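Local coordinates for uncharacterized protein (Chondromyces crocatus, PDB 6I86) that is of unknown biochemical function but is encoded in the crocagin gene cluster and probably takes part in making that ribosomally synthesised, modified peptide, at residues 23-28 and 43-48; 10-13 and 17-20; 62-67 and 121-126. All coordinates share one frame; numbering follows the deposited sequence.

Contact 1 of 3, residues 23-28 and 43-48; sequences ASCSIN and WRLKIA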
ATOM      1  N   ALA A  23      11.329   3.744  -2.826  1.00 27.24           N
ATOM      2  CA  ALA A  23      12.114   2.893  -3.714  1.00 25.22           C
ATOM      3  C   ALA A  23      13.534   2.696  -3.200  1.00 29.23           C
ATOM      4  O   ALA A  23      14.171   1.684  -3.514  1.00 29.64           O
ATOM      5  CB  ALA A  23      12.137   3.490  -5.120  1.00 24.75           C
ATOM      6  N   SER A  24      14.045   3.641  -2.416  1.00 25.50           N
ATOM      7  CA  SER A  24      15.387   3.560  -1.857  1.00 32.35           C
ATOM      8  C   SER A  24      15.449   2.744  -0.573  1.00 30.88           C
ATOM      9  O   SER A  24      16.546   2.538  -0.042  1.00 33.93           O
ATOM     10  CB  SER A  24      15.932   4.969  -1.597  1.00 32.19           C
ATOM     11  OG  SER A  24      15.206   5.612  -0.564  1.00 30.88           O
ATOM     12  N   CYS A  25      14.309   2.276  -0.064  1.00 26.51           N
ATOM     13  CA  CYS A  25      14.303   1.503   1.171  1.00 27.00           C
ATOM     14  C   CYS A  25      15.065   0.195   0.983  1.00 33.14           C
ATOM     15  O   CYS A  25      15.081  -0.385  -0.107  1.00 27.81           O
ATOM     16  CB  CYS A  25      12.866   1.219   1.614  1.00 26.55           C
ATOM     17  SG  CYS A  25      12.722   0.386   3.215  1.00 29.36           S
ATOM     18  N   SER A  26      15.707  -0.263   2.064  1.00 36.28           N
ATOM     19  CA  SER A  26      16.524  -1.471   2.000  1.00 30.56           C
ATOM     20  C   SER A  26      15.721  -2.679   1.540  1.00 27.46           C
ATOM     21  O   SER A  26      16.274  -3.592   0.917  1.00 29.04           O
ATOM     22  CB  SER A  26      17.152  -1.749   3.367  1.00 38.76           C
ATOM     23  OG  SER A  26      16.155  -1.981   4.348  1.00 36.65           O
ATOM     24  N   ILE A  27      14.416  -2.700   1.826  1.00 27.07           N
ATOM     25  CA  ILE A  27      13.572  -3.823   1.437  1.00 29.75           C
ATOM     26  C   ILE A  27      13.485  -3.977  -0.077  1.00 31.74           C
ATOM     27  O   ILE A  27      13.123  -5.051  -0.569  1.00 33.12           O
ATOM     28  CB  ILE A  27      12.169  -3.658   2.062  1.00 23.29           C
ATOM     29  CG1 ILE A  27      11.385  -4.972   1.994  1.00 26.83           C
ATOM     30  CG2 ILE A  27      11.410  -2.528   1.388  1.00 24.62           C
ATOM     31  CD1 ILE A  27      10.125  -4.982   2.834  1.00 24.52           C
ATOM     32  N   ASN A  28      13.819  -2.933  -0.835  1.00 28.21           N
ATOM     33  CA  ASN A  28      13.758  -2.970  -2.289  1.00 28.39           C
ATOM     34  C   ASN A  28      15.051  -3.489  -2.916  1.00 37.69           C
ATOM     35  O   ASN A  28      15.313  -3.215  -4.093  1.00 44.05           O
ATOM     36  CB  ASN A  28      13.424  -1.580  -2.838  1.00 26.91           C
ATOM     37  CG  ASN A  28      12.733  -1.636  -4.191  1.00 33.09           C
ATOM     38  OD1 ASN A  28      12.100  -2.632  -4.536  1.00 33.73           O
ATOM     39  ND2 ASN A  28      12.849  -0.558  -4.962  1.00 30.92           N
ATOM     40  N   TRP A  43       8.989  -5.811  10.112  1.00 26.62           N
ATOM     41  CA  TRP A  43       8.285  -5.172  11.220  1.00 32.48           C
ATOM     42  C   TRP A  43       9.073  -3.992  11.774  1.00 31.10           C
ATOM     43  O   TRP A  43       8.485  -3.000  12.221  1.00 31.65           O
ATOM     44  CB  TRP A  43       8.002  -6.188  12.323  1.00 33.15           C
ATOM     45  CG  TRP A  43       6.927  -5.748  13.262  1.00 42.99           C
ATOM     46  CD1 TRP A  43       7.084  -5.288  14.537  1.00 48.78           C
ATOM     47  CD2 TRP A  43       5.522  -5.705  12.990  1.00 46.48           C
ATOM     48  NE1 TRP A  43       5.861  -4.973  15.080  1.00 53.30           N
ATOM     49  CE2 TRP A  43       4.886  -5.219  14.149  1.00 52.20           C
ATOM     50  CE3 TRP A  43       4.741  -6.036  11.879  1.00 44.92           C
ATOM     51  CZ2 TRP A  43       3.505  -5.058  14.229  1.00 53.48           C
ATOM     52  CZ3 TRP A  43       3.372  -5.874  11.960  1.00 51.96           C
ATOM     53  CH2 TRP A  43       2.768  -5.390  13.126  1.00 55.96           C
ATOM     54  N   ARG A  44      10.404  -4.084  11.765  1.00 27.22           N
ATOM     55  CA  ARG A  44      11.216  -2.960  12.218  1.00 26.23           C
ATOM     56  C   ARG A  44      11.095  -1.775  11.271  1.00 29.28           C
ATOM     57  O   ARG A  44      11.055  -0.621  11.714  1.00 30.96           O
ATOM     58  CB  ARG A  44      12.674  -3.384  12.359  1.00 29.69           C
ATOM     59  CG  ARG A  44      12.911  -4.345  13.494  1.00 48.90           C
ATOM     60  CD  ARG A  44      14.285  -4.134  14.070  1.00 61.06           C
ATOM     61  NE  ARG A  44      15.351  -4.520  13.152  1.00 63.71           N
ATOM     62  CZ  ARG A  44      15.781  -5.769  12.996  1.00 65.05           C
ATOM     63  NH1 ARG A  44      15.228  -6.752  13.694  1.00 53.25           N
ATOM     64  NH2 ARG A  44      16.762  -6.034  12.147  1.00 62.02           N
ATOM     65  N   LEU A  45      11.042  -2.038   9.964  1.00 25.90           N
ATOM     66  CA  LEU A  45      10.799  -0.963   9.008  1.00 25.64           C
ATOM     67  C   LEU A  45       9.426  -0.340   9.224  1.00 28.77           C
ATOM     68  O   LEU A  45       9.265   0.880   9.105  1.00 29.02           O
ATOM     69  CB  LEU A  45      10.936  -1.488   7.579  1.00 22.53           C
ATOM     70  CG  LEU A  45      12.349  -1.789   7.079  1.00 25.62           C
ATOM     71  CD1 LEU A  45      12.308  -2.421   5.692  1.00 25.32           C
ATOM     72  CD2 LEU A  45      13.193  -0.524   7.073  1.00 32.33           C
ATOM     73  N   LYS A  46       8.424  -1.164   9.549  1.00 27.15           N
ATOM     74  CA  LYS A  46       7.099  -0.632   9.849  1.00 29.38           C
ATOM     75  C   LYS A  46       7.131   0.240  11.098  1.00 30.42           C
ATOM     76  O   LYS A  46       6.557   1.335  11.121  1.00 27.32           O
ATOM     77  CB  LYS A  46       6.097  -1.772  10.022  1.00 22.18           C
ATOM     78  CG  LYS A  46       4.721  -1.312  10.475  1.00 30.97           C
ATOM     79  CD  LYS A  46       3.778  -2.482  10.693  1.00 42.51           C
ATOM     80  CE  LYS A  46       2.759  -2.158  11.771  1.00 49.56           C
ATOM     81  NZ  LYS A  46       2.163  -0.808  11.576  1.00 48.51           N
ATOM     82  N   ILE A  47       7.796  -0.239  12.153  1.00 24.60           N
ATOM     83  CA  ILE A  47       7.908   0.540  13.384  1.00 27.81           C
ATOM     84  C   ILE A  47       8.587   1.876  13.108  1.00 32.71           C
ATOM     85  O   ILE A  47       8.209   2.911  13.670  1.00 26.69           O
ATOM     86  CB  ILE A  47       8.661  -0.268  14.459  1.00 27.54           C
ATOM     87  CG1 ILE A  47       7.824  -1.466  14.911  1.00 30.74           C
ATOM     88  CG2 ILE A  47       9.010   0.607  15.654  1.00 31.63           C
ATOM     89  CD1 ILE A  47       8.545  -2.388  15.870  1.00 36.13           C
ATOM     90  N   ALA A  48       9.588   1.878  12.228  1.00 25.03           N
ATOM     91  CA  ALA A  48      10.340   3.082  11.899  1.00 27.00           C
ATOM     92  C   ALA A  48       9.650   3.949  10.854  1.00 26.16           C
ATOM     93  O   ALA A  48      10.251   4.925  10.390  1.00 25.24           O
ATOM     94  CB  ALA A  48      11.746   2.709  11.419  1.00 26.04           C
TER

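Contact 2 of 3, residues 10-13 and 17-20; sequences IILP and WILF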
ATOM      1  N   ILE A  10      -3.163   0.211  -8.312  1.00 22.32           N
ATOM      2  CA  ILE A  10      -2.437  -1.001  -8.663  1.00 22.60           C
ATOM      3  C   ILE A  10      -3.324  -2.201  -8.368  1.00 26.15           C
ATOM      4  O   ILE A  10      -4.162  -2.180  -7.460  1.00 26.22           O
ATOM      5  CB  ILE A  10      -1.091  -1.130  -7.915  1.00 27.11           C
ATOM      6  CG1 ILE A  10      -1.314  -1.196  -6.403  1.00 22.97           C
ATOM      7  CG2 ILE A  10      -0.163   0.022  -8.275  1.00 26.85           C
ATOM      8  CD1 ILE A  10      -0.049  -1.461  -5.615  1.00 27.45           C
ATOM      9  N   ILE A  11      -3.136  -3.255  -9.155  1.00 24.92           N
ATOM     10  CA  ILE A  11      -3.793  -4.538  -8.942  1.00 26.72           C
ATOM     11  C   ILE A  11      -2.697  -5.586  -8.852  1.00 30.77           C
ATOM     12  O   ILE A  11      -1.921  -5.758  -9.800  1.00 28.90           O
ATOM     13  CB  ILE A  11      -4.783  -4.875 -10.066  1.00 27.50           C
ATOM     14  CG1 ILE A  11      -5.827  -3.768 -10.222  1.00 28.49           C
ATOM     15  CG2 ILE A  11      -5.461  -6.207  -9.794  1.00 25.81           C
ATOM     16  CD1 ILE A  11      -6.784  -4.002 -11.367  1.00 37.72           C
ATOM     17  N   LEU A  12      -2.621  -6.274  -7.717  1.00 25.61           N
ATOM     18  CA  LEU A  12      -1.566  -7.258  -7.527  1.00 22.11           C
ATOM     19  C   LEU A  12      -2.103  -8.428  -6.714  1.00 27.24           C
ATOM     20  O   LEU A  12      -3.051  -8.256  -5.942  1.00 22.71           O
ATOM     21  CB  LEU A  12      -0.336  -6.657  -6.826  1.00 23.44           C
ATOM     22  CG  LEU A  12      -0.397  -5.535  -5.781  1.00 40.09           C
ATOM     23  CD1 LEU A  12      -1.512  -5.712  -4.760  1.00 45.70           C
ATOM     24  CD2 LEU A  12       0.949  -5.460  -5.080  1.00 32.00           C
ATOM     25  N   PRO A  13      -1.520  -9.610  -6.873  1.00 25.29           N
ATOM     26  CA  PRO A  13      -1.876 -10.724  -5.989  1.00 24.30           C
ATOM     27  C   PRO A  13      -1.126 -10.642  -4.670  1.00 26.95           C
ATOM     28  O   PRO A  13      -0.039 -10.066  -4.576  1.00 25.75           O
ATOM     29  CB  PRO A  13      -1.443 -11.955  -6.792  1.00 26.15           C
ATOM     30  CG  PRO A  13      -0.254 -11.468  -7.572  1.00 28.12           C
ATOM     31  CD  PRO A  13      -0.529 -10.007  -7.889  1.00 27.10           C
ATOM     32  N   TRP A  17       0.699 -10.128   3.043  1.00 24.40           N
ATOM     33  CA  TRP A  17       1.107  -8.740   3.219  1.00 24.57           C
ATOM     34  C   TRP A  17       1.386  -8.067   1.881  1.00 28.59           C
ATOM     35  O   TRP A  17       2.145  -8.591   1.059  1.00 22.40           O
ATOM     36  CB  TRP A  17       2.353  -8.644   4.099  1.00 23.11           C
ATOM     37  CG  TRP A  17       2.127  -8.993   5.533  1.00 28.19           C
ATOM     38  CD1 TRP A  17       0.931  -9.216   6.151  1.00 24.97           C
ATOM     39  CD2 TRP A  17       3.132  -9.139   6.541  1.00 29.82           C
ATOM     40  NE1 TRP A  17       1.130  -9.500   7.480  1.00 33.22           N
ATOM     41  CE2 TRP A  17       2.475  -9.458   7.745  1.00 33.15           C
ATOM     42  CE3 TRP A  17       4.525  -9.034   6.539  1.00 37.05           C
ATOM     43  CZ2 TRP A  17       3.165  -9.675   8.936  1.00 45.37           C
ATOM     44  CZ3 TRP A  17       5.208  -9.248   7.721  1.00 43.20           C
ATOM     45  CH2 TRP A  17       4.528  -9.564   8.903  1.00 47.66           C
ATOM     46  N   ILE A  18       0.779  -6.899   1.679  1.00 24.17           N
ATOM     47  CA  ILE A  18       1.193  -5.948   0.655  1.00 23.12           C
ATOM     48  C   ILE A  18       1.983  -4.851   1.352  1.00 23.76           C
ATOM     49  O   ILE A  18       1.552  -4.332   2.389  1.00 23.50           O
ATOM     50  CB  ILE A  18      -0.016  -5.369  -0.100  1.00 22.07           C
ATOM     51  CG1 ILE A  18      -0.814  -6.490  -0.766  1.00 25.72           C
ATOM     52  CG2 ILE A  18       0.437  -4.357  -1.135  1.00 25.17           C
ATOM     53  CD1 ILE A  18      -2.223  -6.096  -1.161  1.00 31.17           C
ATOM     54  N   LEU A  19       3.144  -4.503   0.801  1.00 22.61           N
ATOM     55  CA  LEU A  19       4.082  -3.604   1.461  1.00 19.66           C
ATOM     56  C   LEU A  19       4.326  -2.375   0.598  1.00 21.78           C
ATOM     57  O   LEU A  19       4.615  -2.498  -0.596  1.00 20.39           O
ATOM     58  CB  LEU A  19       5.405  -4.319   1.753  1.00 19.97           C
ATOM     59  CG  LEU A  19       5.297  -5.618   2.552  1.00 27.72           C
ATOM     60  CD1 LEU A  19       6.614  -6.378   2.515  1.00 30.54           C
ATOM     61  CD2 LEU A  19       4.871  -5.346   3.989  1.00 28.75           C
ATOM     62  N   PHE A  20       4.217  -1.197   1.208  1.00 23.75           N
ATOM     63  CA  PHE A  20       4.452   0.079   0.548  1.00 20.85           C
ATOM     64  C   PHE A  20       5.682   0.732   1.158  1.00 18.72           C
ATOM     65  O   PHE A  20       5.827   0.762   2.381  1.00 22.80           O
ATOM     66  CB  PHE A  20       3.257   1.025   0.704  1.00 16.75           C
ATOM     67  CG  PHE A  20       2.132   0.753  -0.246  1.00 20.86           C
ATOM     68  CD1 PHE A  20       1.876  -0.526  -0.704  1.00 32.88           C
ATOM     69  CD2 PHE A  20       1.328   1.787  -0.684  1.00 38.45           C
ATOM     70  CE1 PHE A  20       0.838  -0.767  -1.579  1.00 34.49           C
ATOM     71  CE2 PHE A  20       0.293   1.549  -1.556  1.00 37.66           C
ATOM     72  CZ  PHE A  20       0.046   0.271  -2.005  1.00 31.73           C
TER

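Contact 3 of 3, residues 62-67 and 121-126; sequences FKVRCI and REWSVH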
ATOM      1  N   PHE A  62      -6.028  -7.948  -5.594  1.00 23.72           N
ATOM      2  CA  PHE A  62      -6.614  -6.811  -4.904  1.00 24.86           C
ATOM      3  C   PHE A  62      -6.252  -5.509  -5.597  1.00 25.39           C
ATOM      4  O   PHE A  62      -5.114  -5.316  -6.036  1.00 24.70           O
ATOM      5  CB  PHE A  62      -6.163  -6.786  -3.443  1.00 19.27           C
ATOM      6  CG  PHE A  62      -6.341  -8.104  -2.748  1.00 24.82           C
ATOM      7  CD1 PHE A  62      -7.609  -8.558  -2.414  1.00 18.64           C
ATOM      8  CD2 PHE A  62      -5.248  -8.909  -2.465  1.00 24.24           C
ATOM      9  CE1 PHE A  62      -7.786  -9.783  -1.788  1.00 24.35           C
ATOM     10  CE2 PHE A  62      -5.417 -10.138  -1.836  1.00 26.54           C
ATOM     11  CZ  PHE A  62      -6.687 -10.574  -1.497  1.00 24.51           C
ATOM     12  N   LYS A  63      -7.236  -4.621  -5.682  1.00 20.75           N
ATOM     13  CA  LYS A  63      -7.074  -3.305  -6.285  1.00 17.28           C
ATOM     14  C   LYS A  63      -6.891  -2.286  -5.167  1.00 20.77           C
ATOM     15  O   LYS A  63      -7.764  -2.141  -4.303  1.00 22.20           O
ATOM     16  CB  LYS A  63      -8.285  -2.956  -7.149  1.00 23.89           C
ATOM     17  CG  LYS A  63      -8.277  -1.544  -7.713  1.00 27.04           C
ATOM     18  CD  LYS A  63      -9.532  -1.270  -8.539  1.00 24.36           C
ATOM     19  CE  LYS A  63      -9.567  -2.110  -9.807  1.00 27.52           C
ATOM     20  NZ  LYS A  63     -10.813  -1.882 -10.595  1.00 32.71           N
ATOM     21  N   VAL A  64      -5.757  -1.591  -5.178  1.00 20.35           N
ATOM     22  CA  VAL A  64      -5.423  -0.609  -4.154  1.00 20.72           C
ATOM     23  C   VAL A  64      -5.265   0.742  -4.831  1.00 22.30           C
ATOM     24  O   VAL A  64      -4.412   0.906  -5.712  1.00 18.95           O
ATOM     25  CB  VAL A  64      -4.146  -0.988  -3.387  1.00 21.36           C
ATOM     26  CG1 VAL A  64      -3.878   0.015  -2.270  1.00 21.16           C
ATOM     27  CG2 VAL A  64      -4.260  -2.398  -2.830  1.00 20.14           C
ATOM     28  N   ARG A  65      -6.088   1.703  -4.426  1.00 22.96           N
ATOM     29  CA  ARG A  65      -5.968   3.074  -4.897  1.00 18.17           C
ATOM     30  C   ARG A  65      -5.116   3.864  -3.915  1.00 18.51           C
ATOM     31  O   ARG A  65      -5.339   3.805  -2.702  1.00 23.06           O
ATOM     32  CB  ARG A  65      -7.345   3.722  -5.041  1.00 19.21           C
ATOM     33  CG  ARG A  65      -7.296   5.182  -5.461  1.00 22.51           C
ATOM     34  CD  ARG A  65      -8.696   5.746  -5.645  1.00 22.99           C
ATOM     35  NE  ARG A  65      -9.467   4.985  -6.624  1.00 27.90           N
ATOM     36  CZ  ARG A  65     -10.794   4.910  -6.631  1.00 26.59           C
ATOM     37  NH1 ARG A  65     -11.499   5.553  -5.711  1.00 30.89           N
ATOM     38  NH2 ARG A  65     -11.416   4.194  -7.557  1.00 27.49           N
ATOM     39  N   CYS A  66      -4.113   4.568  -4.434  0.63 19.36           N
ATOM     40  CA  CYS A  66      -3.244   5.411  -3.625  0.63 19.07           C
ATOM     41  C   CYS A  66      -3.436   6.861  -4.037  0.63 17.27           C
ATOM     42  O   CYS A  66      -3.432   7.179  -5.231  0.63 18.06           O
ATOM     43  CB  CYS A  66      -1.779   5.009  -3.778  0.63 19.02           C
ATOM     44  SG  CYS A  66      -0.666   5.847  -2.625  0.63 22.60           S
ATOM     45  N   ILE A  67      -3.605   7.737  -3.050  1.00 19.63           N
ATOM     46  CA  ILE A  67      -3.899   9.143  -3.284  1.00 21.56           C
ATOM     47  C   ILE A  67      -2.934   9.994  -2.474  1.00 20.74           C
ATOM     48  O   ILE A  67      -2.781   9.788  -1.264  1.00 19.92           O
ATOM     49  CB  ILE A  67      -5.353   9.486  -2.904  1.00 23.85           C
ATOM     50  CG1 ILE A  67      -6.338   8.628  -3.701  1.00 22.27           C
ATOM     51  CG2 ILE A  67      -5.629  10.970  -3.105  1.00 17.36           C
ATOM     52  CD1 ILE A  67      -7.735   8.635  -3.133  1.00 18.86           C
ATOM     53  N   ARG A 121      -4.775   4.275   6.029  1.00 19.82           N
ATOM     54  CA  ARG A 121      -5.113   2.999   5.418  1.00 19.69           C
ATOM     55  C   ARG A 121      -6.593   2.735   5.638  1.00 18.45           C
ATOM     56  O   ARG A 121      -7.025   2.525   6.776  1.00 23.24           O
ATOM     57  CB  ARG A 121      -4.289   1.852   6.000  1.00 20.55           C
ATOM     58  CG  ARG A 121      -4.798   0.484   5.556  1.00 37.01           C
ATOM     59  CD  ARG A 121      -4.068  -0.654   6.243  1.00 39.60           C
ATOM     60  NE  ARG A 121      -4.654  -1.015   7.528  1.00 44.76           N
ATOM     61  CZ  ARG A 121      -5.528  -2.004   7.684  1.00 47.29           C
ATOM     62  NH1 ARG A 121      -5.915  -2.716   6.633  1.00 32.29           N
ATOM     63  NH2 ARG A 121      -6.016  -2.283   8.886  1.00 46.60           N
ATOM     64  N   GLU A 122      -7.363   2.750   4.556  1.00 20.70           N
ATOM     65  CA  GLU A 122      -8.766   2.363   4.575  1.00 17.92           C
ATOM     66  C   GLU A 122      -8.906   1.050   3.819  1.00 25.09           C
ATOM     67  O   GLU A 122      -8.407   0.925   2.696  1.00 22.97           O
ATOM     68  CB  GLU A 122      -9.645   3.437   3.937  1.00 21.67           C
ATOM     69  CG  GLU A 122      -9.632   4.753   4.683  1.00 21.10           C
ATOM     70  CD  GLU A 122     -10.456   5.821   3.999  1.00 23.25           C
ATOM     71  OE1 GLU A 122     -11.539   6.160   4.518  1.00 23.50           O
ATOM     72  OE2 GLU A 122     -10.019   6.322   2.939  1.00 21.42           O
ATOM     73  N   TRP A 123      -9.573   0.077   4.430  1.00 19.69           N
ATOM     74  CA  TRP A 123      -9.702  -1.235   3.818  1.00 17.41           C
ATOM     75  C   TRP A 123     -11.112  -1.765   4.020  1.00 22.85           C
ATOM     76  O   TRP A 123     -11.716  -1.574   5.080  1.00 24.81           O
ATOM     77  CB  TRP A 123      -8.684  -2.222   4.402  1.00 22.80           C
ATOM     78  CG  TRP A 123      -8.508  -3.442   3.569  1.00 22.82           C
ATOM     79  CD1 TRP A 123      -9.155  -4.633   3.710  1.00 25.98           C
ATOM     80  CD2 TRP A 123      -7.631  -3.590   2.451  1.00 23.03           C
ATOM     81  NE1 TRP A 123      -8.728  -5.519   2.752  1.00 25.33           N
ATOM     82  CE2 TRP A 123      -7.792  -4.901   1.965  1.00 24.87           C
ATOM     83  CE3 TRP A 123      -6.720  -2.742   1.814  1.00 28.12           C
ATOM     84  CZ2 TRP A 123      -7.078  -5.384   0.870  1.00 34.13           C
ATOM     85  CZ3 TRP A 123      -6.015  -3.220   0.731  1.00 31.27           C
ATOM     86  CH2 TRP A 123      -6.196  -4.530   0.269  1.00 28.16           C
ATOM     87  N   SER A 124     -11.629  -2.426   2.991  1.00 20.44           N
ATOM     88  CA  SER A 124     -12.936  -3.073   3.028  1.00 21.07           C
ATOM     89  C   SER A 124     -12.707  -4.580   3.000  1.00 20.79           C
ATOM     90  O   SER A 124     -12.359  -5.144   1.958  1.00 20.27           O
ATOM     91  CB  SER A 124     -13.802  -2.624   1.857  1.00 22.79           C
ATOM     92  OG  SER A 124     -15.030  -3.329   1.839  1.00 27.65           O
ATOM     93  N   VAL A 125     -12.886  -5.230   4.152  1.00 22.01           N
ATOM     94  CA  VAL A 125     -12.827  -6.688   4.193  1.00 20.58           C
ATOM     95  C   VAL A 125     -13.957  -7.284   3.363  1.00 21.47           C
ATOM     96  O   VAL A 125     -13.796  -8.343   2.742  1.00 24.04           O
ATOM     97  CB  VAL A 125     -12.873  -7.177   5.655  1.00 22.26           C
ATOM     98  CG1 VAL A 125     -12.825  -8.694   5.714  1.00 23.02           C
ATOM     99  CG2 VAL A 125     -11.725  -6.577   6.451  1.00 23.10           C
ATOM    100  N   HIS A 126     -15.110  -6.610   3.325  1.00 22.19           N
ATOM    101  CA  HIS A 126     -16.222  -7.077   2.503  1.00 23.57           C
ATOM    102  C   HIS A 126     -15.845  -7.091   1.026  1.00 26.04           C
ATOM    103  O   HIS A 126     -16.132  -8.056   0.308  1.00 22.84           O
ATOM    104  CB  HIS A 126     -17.446  -6.196   2.740  1.00 25.19           C
ATOM    105  CG  HIS A 126     -18.721  -6.778   2.212  1.00 40.07           C
ATOM    106  ND1 HIS A 126     -19.454  -6.180   1.209  1.00 36.53           N
ATOM    107  CD2 HIS A 126     -19.391  -7.906   2.547  1.00 45.24           C
ATOM    108  CE1 HIS A 126     -20.522  -6.915   0.950  1.00 42.53           C
ATOM    109  NE2 HIS A 126     -20.508  -7.967   1.749  1.00 45.72           N
TER

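Contact 1 of 3, residues 23-28 and 43-48
Leu45 reaches from its helix into the turn at residues 25-27 and supplies, through its two methyls, everything that the helix contributes to this contact. It gives up more surface than any other residue here, and CD1 is the working branch: it lies 3.8 Å from Cys25 SG and equally 3.8 Å from Ile27 CB, with the hydroxyl of Ser26 beside it, OG to Leu45 CD1 being 4.1 Å. The second methyl, CD2, is nearest the sulfur, 4.0 Å from Cys25 SG, so the thiol sits against the fork of the leucine. Cys25 reaches this place because SG is swung opposite its own backbone N (chi1 -175°), which carries the sulfur out toward the helix. In Ile27 the branch carbon CB makes the closest approach, while the side chain also packs on Leu19 and Phe21 of strand 17-22.

The setting is a loop that leaves strand 17-22 and passes through a short 3-10 segment before helix 30-34, packed against the last turn of helix 38-47. A backbone bond from Asn28 N to Cys25 O (2.9 Å) closes the turn around Ser26 and Ile27. Its base is tied by the side-chain amide of Asn28, whose ND2 donates to Ala23 O over 3.0 Å, nearly straight at 164° and on a lone pair in the carbonyl plane; the same nitrogen also bonds to Asn106. The loop has further ties, from Ile27 O to Trp33 NE1 and from the backbone of Ala23 to Arg94. Leu51 of strand 51-55 and Phe32 of helix 30-34 each touch both Ile27 and Leu45, continuing the apolar patch, while Ser26, which Phe32 also touches, is exposed to solvent.

Contact 2 of 3, residues 10-13 and 17-20
Leu12 and Ile18 meet methyl to methyl, CD1 of the leucine lying 3.7 Å from CD1 of the isoleucine, and this pair is the tight part of the contact. Both branches of Leu12 are engaged: besides that close approach, its CD2 rests 4.1 Å from Ile18 CG2, so the fork of the leucine meets both arms of the isoleucine at a slant. Leu12 has a first torsion of 32°, short of a staggered value, which may reflect tight surroundings. The second pair is looser. Ile10 CD1 approaches the far end of the Phe20 ring, 4.0 Å from CZ, and the two side chains advance on each other from opposite directions.

Although strands 4-14 and 17-22 follow one another closely in sequence, they are not paired as a hairpin here: the first is an outer strand of the five-stranded mixed sheet, the second an inner strand of the four-stranded antiparallel one, and their backbones stay well apart, 8.7 Å between CA of Leu12 and CA of Ile18. Side chains bridge the two sheets, with Ala97 and Val64 each touching both Ile10 and Phe20. On the faces of the sheets turned away from the contact, Ile11 and Pro13 on one and Trp17 on the other are partly exposed, and Trp17 NE1 bonds to Gln55 of strand 51-55.

Contact 3 of 3, residues 62-67 and 121-126
Trp123 holds CG beside its carbonyl carbon (chi1 -164°) and turns the ring about crosswise (chi2 -94°), which sends the six-membered part of the indole across to strand 60-69. Val64 answers with CG2, which its own chi1 of -176° places opposite the carbonyl carbon. This methyl meets the edge of the ring near its plane, 4.1 Å from Trp123 CZ3, the two side chains crossing at about a right angle. Beyond it, Phe62 offers CB rather than its ring, 4.3 Å from Trp123 CH2. Strands 60-69 and 115-123 belong to one mixed sheet, but strand 148-154 runs between them, so the indole spans the breadth of a strand; Leu54 of strand 51-55, from the other sheet, touches both Val64 and Trp123.

At the opposite end of the indole, NE1 bonds to Glu128 in helix 125-128, and a glycerol, probably from the crystallisation liquor, lies about 4 Å from the Trp123 side chain. Divided in this way, the tryptophan gives its hydrocarbon edge to the strand and its single N-H to a carboxylate, so a buried ring is accommodated with its polar atom satisfied.

Contacts 2 and 3 are buried, their centres 10 Å apart. Contact 2 bridges the two sheets, whereas contact 3 joins two strands of the mixed sheet; strands 4-14 and 60-69 are neighbours there, and the backbone of Ile10 and Leu12 in contact 2 probably bonds to that of Val64 and Phe62 in contact 3. Contact 1 lies farther out and is only partly buried, on the opposite side of the chain's centre from contact 3, yet it touches contact 2 where Ile27 packs on Leu19. All three are mainly apolar, with a makeup that shifts with place: branched aliphatics and a phenyl ring between the sheets, an indole edge within one sheet, and at the periphery a thiol and an isoleucine around a leucine, with a serine hydroxyl at the margin.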